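Local coordinates for protein 2-dehydro-3-deoxy-d-gluconate/2-dehydro-3-deoxy-phosphogluconate aldolase (Picrophilus torridus, PDB 4UXD) that belongs to the dihydrodipicolinate synthetase family of aldolases, a (beta/alpha)8-barrel protein whose assembly holds four chains, at residues G66-V70 against F268-Y273; P93-G99 against I118-M124. One frame throughout, in Å; residues are numbered along the deposited sequence.

From the N terminus, the chain runs through strand 61-63 into the loop at 66-70, where the first half of interaction 1 lies. It then forms helix 76-88 and enters 93-99. Helix 103-115 brings it back to 118-124, so that interaction 2 closes a short beta-alpha-beta loop between neighbouring parallel strands. The remaining strands and helices follow before 268-273 returns to the 66-70 loop and interaction 1 closes, with 197 residues between its segments. Interaction 2 is therefore nested inside interaction 1. Their centres are about 17 Å apart: one is part of the barrel wall, the other joins a strand-to-helix loop to the start of helix 270-279.

Interaction 1: G66-V70 against F268-Y273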
# COMPACT_ATOMS: atom_id res chain seq x y z
N GLY A 66 -4.77 23.05 -12.28
CA GLY A 66 -4.05 21.83 -11.96
C GLY A 66 -4.54 21.31 -10.62
O GLY A 66 -5.58 21.78 -10.11
N SER A 67 -3.79 20.36 -10.05
CA SER A 67 -4.10 19.80 -8.75
C SER A 67 -4.05 20.87 -7.66
O SER A 67 -4.90 20.91 -6.77
CB SER A 67 -3.12 18.67 -8.40
OG SER A 67 -3.23 17.57 -9.30
N THR A 68 -3.04 21.72 -7.74
CA THR A 68 -2.89 22.82 -6.81
C THR A 68 -4.10 23.72 -6.87
O THR A 68 -4.51 24.30 -5.86
CB THR A 68 -1.62 23.63 -7.13
OG1 THR A 68 -0.47 22.80 -6.98
CG2 THR A 68 -1.49 24.82 -6.20
N GLY A 69 -4.69 23.83 -8.07
CA GLY A 69 -5.88 24.65 -8.27
C GLY A 69 -7.19 23.96 -7.91
O GLY A 69 -8.27 24.49 -8.20
N VAL A 70 -7.06 22.80 -7.28
CA VAL A 70 -8.16 21.92 -6.90
C VAL A 70 -9.31 21.90 -7.91
O VAL A 70 -10.48 21.99 -7.55
CB VAL A 70 -8.70 22.26 -5.46
CG1 VAL A 70 -7.70 21.84 -4.40
CG2 VAL A 70 -9.04 23.71 -5.28
N PHE A 268 -3.05 18.74 1.94
CA PHE A 268 -2.89 19.39 0.65
C PHE A 268 -4.23 19.89 0.07
O PHE A 268 -5.25 19.21 0.21
CB PHE A 268 -2.20 18.43 -0.33
CG PHE A 268 -1.90 19.04 -1.69
CD1 PHE A 268 -2.85 18.98 -2.72
CD2 PHE A 268 -0.69 19.68 -1.92
CE1 PHE A 268 -2.58 19.54 -3.96
CE2 PHE A 268 -0.40 20.24 -3.16
CZ PHE A 268 -1.35 20.17 -4.19
N PRO A 269 -4.26 21.08 -0.56
CA PRO A 269 -3.25 22.12 -0.77
C PRO A 269 -3.54 23.34 0.09
O PRO A 269 -3.13 24.45 -0.24
CB PRO A 269 -3.44 22.46 -2.24
CG PRO A 269 -4.95 22.37 -2.41
CD PRO A 269 -5.45 21.36 -1.38
N ASN A 270 -4.27 23.13 1.18
CA ASN A 270 -4.85 24.23 1.92
C ASN A 270 -3.81 25.28 2.36
O ASN A 270 -4.06 26.47 2.25
CB ASN A 270 -5.61 23.67 3.10
CG ASN A 270 -6.78 22.81 2.66
OD1 ASN A 270 -7.59 23.23 1.84
ND2 ASN A 270 -6.86 21.57 3.18
N ALA A 271 -2.65 24.82 2.81
CA ALA A 271 -1.58 25.70 3.27
C ALA A 271 -1.14 26.69 2.18
O ALA A 271 -0.75 27.81 2.49
CB ALA A 271 -0.39 24.90 3.75
N TYR A 272 -1.20 26.26 0.92
CA TYR A 272 -0.83 27.11 -0.21
C TYR A 272 -1.77 28.29 -0.29
O TYR A 272 -1.36 29.41 -0.62
CB TYR A 272 -0.86 26.34 -1.54
CG TYR A 272 0.26 25.34 -1.70
CD1 TYR A 272 0.28 24.14 -0.98
CD2 TYR A 272 1.32 25.58 -2.57
CE1 TYR A 272 1.31 23.22 -1.13
CE2 TYR A 272 2.35 24.68 -2.72
CZ TYR A 272 2.34 23.50 -2.00
OH TYR A 272 3.36 22.60 -2.15
N TYR A 273 -3.03 28.03 0.02
CA TYR A 273 -4.05 29.05 -0.05
C TYR A 273 -3.85 30.05 1.09
O TYR A 273 -3.79 31.25 0.84
CB TYR A 273 -5.45 28.40 -0.04
CG TYR A 273 -5.81 27.83 -1.41
CD1 TYR A 273 -5.24 26.65 -1.87
CD2 TYR A 273 -6.67 28.50 -2.25
CE1 TYR A 273 -5.54 26.15 -3.12
CE2 TYR A 273 -6.98 28.01 -3.51
CZ TYR A 273 -6.41 26.84 -3.94
OH TYR A 273 -6.72 26.35 -5.19
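Phe-268 brings the rim of its ring to the 66-70 turn. Its CG lies anti to the backbone N (chi1 -177°), which carries the ring toward that turn, with CZ 3.9 Å from Thr-68 OG1 and CE1 at the same 3.9 Å from Ser-67 O. Both oxygens lie near the ring plane, so the approach is edge-on. The peptide bond to Pro-269 is cis, and Pro-269 CB sits over the centre of the Phe-268 ring, covering one face and helping to fix its tilt.

Pro-269 makes the closer of the apolar contacts. Its CG meets Val-70 CG1 at 3.4 Å and lies 4.0 Å from Thr-68 O. Val-70 closes the type I beta turn that starts at Ser-67, a turn held by the 2.9 Å bond from Val-70 N to Ser-67 O.

From the first turn of helix 270-279, Tyr-273 reaches back with its hydroxyl. OH donates to Thr-68 O over 3.1 Å, in the carbonyl plane and on a lone pair, with a C=O...donor angle of 137°. The same OH is hydrogen-bonded to Thr-34 N, so two backbone groups grip it. Val-70 CG2 also comes to 3.5 Å from Tyr-273 OH, an apolar neighbour to this polar end.

Ser-67 OG bonds to Tyr-154 OH and to Tyr-128 OH of the second subunit, a hydroxyl cluster resembling the Tyr-Thr-Tyr relay of dihydrodipicolinate synthase, and a glycerol beside Thr-68 is consistent with a pocket here. The 66-70 turn follows barrel strand 61-63 and precedes helix 76-88, whereas 268-273 opens helix 270-279, whose Ala-271 and Tyr-272 pack on helix 245-264.

Interaction 2: P93-G99 against I118-M124; sequences PIMAGVG and IEAAVLM
Strands 95-97 and 120-123 pair in parallel as neighbours in the (beta/alpha)8 barrel, the two strands of a beta-alpha-beta unit connected by helix 103-115. Their axes diverge by 35°, the twist of the wall. Backbone bonds from Met-95 to Leu-62 and from Ala-121 to Leu-152 continue the sheet on both flanks.

The main-chain ladder has four bonds that alternate in direction. Ala-120 N donates to Ile-94 O at 3.1 Å, and Ala-96 N to Ala-120 O at 2.7 Å. Val-122 N then reaches Ala-96 O at 2.7 Å, and Val-98 N reaches Val-122 O at 3.0 Å. The register is thus Met-95 with Ala-120, Ala-96 with Ala-121 and Gly-97 with Val-122.

A side chain prolongs the ladder at its N-terminal end. Glu-119, bent at chi2 (90°), turns its carboxylate back beside Pro-93, and OE1 receives Ile-94 N at 3.0 Å, a nearly straight bond (172°) that meets the oxygen from above the carboxylate plane. OE1 is also salt-bridged to Arg-87 of helix 76-88, which probably helps hold the carboxylate in place.

Apolar contacts divide between the two faces. Met-95, Ala-120 and Val-122 share one, where Met-95 CB meets Val-122 CG2 at 3.5 Å. Ala-96 and Ala-121 lie on the other, facing the helices: Ala-96 touches Leu-83 and Ala-121 touches Met-110. Near the strand starts, Ile-94 and Ile-118 join branch to branch through their CG2 methyls.

At the C-terminal end, Met-124, folded at both chi2 and chi3, brings its sulfur alongside the backbone, with SD 3.8 Å from Gly-99 CA.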
# COMPACT_ATOMS: atom_id res chain seq x y z
N PRO A 93 2.20 32.55 -21.78
CA PRO A 93 1.67 31.33 -22.37
C PRO A 93 1.03 30.41 -21.31
O PRO A 93 1.58 30.22 -20.22
CB PRO A 93 2.90 30.68 -23.01
CG PRO A 93 4.06 31.22 -22.26
CD PRO A 93 3.67 32.63 -21.88
N ILE A 94 -0.14 29.87 -21.63
CA ILE A 94 -0.96 29.14 -20.68
C ILE A 94 -0.99 27.66 -21.02
O ILE A 94 -1.07 27.28 -22.20
CB ILE A 94 -2.42 29.70 -20.65
CG1 ILE A 94 -2.40 31.13 -20.11
CG2 ILE A 94 -3.34 28.85 -19.77
CD1 ILE A 94 -3.70 31.87 -20.25
N MET A 95 -0.89 26.83 -19.99
CA MET A 95 -1.19 25.40 -20.07
C MET A 95 -2.47 25.14 -19.29
O MET A 95 -2.47 25.23 -18.07
CB MET A 95 -0.08 24.54 -19.47
CG MET A 95 1.32 24.90 -19.90
SD MET A 95 2.49 23.86 -19.01
CE MET A 95 4.00 24.16 -19.94
N ALA A 96 -3.55 24.84 -19.98
CA ALA A 96 -4.84 24.68 -19.30
C ALA A 96 -5.00 23.28 -18.72
O ALA A 96 -4.87 22.28 -19.42
CB ALA A 96 -5.98 24.98 -20.26
N GLY A 97 -5.29 23.21 -17.43
CA GLY A 97 -5.67 21.95 -16.84
C GLY A 97 -7.02 21.60 -17.41
O GLY A 97 -7.98 22.30 -17.14
N VAL A 98 -7.10 20.54 -18.20
CA VAL A 98 -8.36 20.10 -18.81
C VAL A 98 -8.81 18.75 -18.23
O VAL A 98 -9.56 17.98 -18.86
CB VAL A 98 -8.23 20.04 -20.35
CG1 VAL A 98 -7.97 21.44 -20.91
CG2 VAL A 98 -7.10 19.10 -20.78
N GLY A 99 -8.34 18.47 -17.00
CA GLY A 99 -8.62 17.23 -16.30
C GLY A 99 -10.08 17.00 -15.95
O GLY A 99 -10.82 17.92 -15.65
N ILE A 118 -5.42 29.40 -25.83
CA ILE A 118 -4.54 28.86 -24.81
C ILE A 118 -3.59 27.93 -25.53
O ILE A 118 -4.01 27.09 -26.31
CB ILE A 118 -5.32 28.14 -23.66
CG1 ILE A 118 -5.85 29.18 -22.66
CG2 ILE A 118 -4.45 27.16 -22.92
CD1 ILE A 118 -7.03 28.71 -21.84
N GLU A 119 -2.31 28.11 -25.29
CA GLU A 119 -1.26 27.40 -26.01
C GLU A 119 -1.28 25.88 -25.83
O GLU A 119 -1.05 25.14 -26.79
CB GLU A 119 0.11 27.92 -25.58
CG GLU A 119 0.49 29.27 -26.18
CD GLU A 119 0.05 30.44 -25.34
OE1 GLU A 119 -0.87 30.31 -24.51
OE2 GLU A 119 0.65 31.52 -25.52
N ALA A 120 -1.53 25.42 -24.61
CA ALA A 120 -1.35 24.00 -24.30
C ALA A 120 -2.41 23.49 -23.35
O ALA A 120 -2.97 24.25 -22.55
CB ALA A 120 0.04 23.75 -23.72
N ALA A 121 -2.70 22.20 -23.46
CA ALA A 121 -3.56 21.51 -22.51
C ALA A 121 -2.68 20.66 -21.63
O ALA A 121 -1.55 20.32 -22.02
CB ALA A 121 -4.59 20.67 -23.22
N VAL A 122 -3.18 20.37 -20.43
CA VAL A 122 -2.56 19.44 -19.50
C VAL A 122 -3.59 18.45 -18.99
O VAL A 122 -4.59 18.84 -18.39
CB VAL A 122 -1.94 20.14 -18.30
CG1 VAL A 122 -1.11 19.13 -17.47
CG2 VAL A 122 -1.12 21.32 -18.73
N LEU A 123 -3.31 17.17 -19.19
CA LEU A 123 -4.26 16.11 -18.87
C LEU A 123 -3.60 14.96 -18.09
O LEU A 123 -2.61 14.40 -18.54
CB LEU A 123 -4.88 15.58 -20.16
CG LEU A 123 -5.88 14.43 -20.00
CD1 LEU A 123 -7.06 14.90 -19.17
CD2 LEU A 123 -6.34 13.91 -21.36
N MET A 124 -4.18 14.62 -16.94
CA MET A 124 -3.76 13.45 -16.17
C MET A 124 -4.74 12.31 -16.40
O MET A 124 -5.82 12.50 -16.95
CB MET A 124 -3.65 13.76 -14.66
CG MET A 124 -4.98 13.83 -13.91
SD MET A 124 -5.96 15.20 -14.50
CE MET A 124 -5.05 16.55 -13.80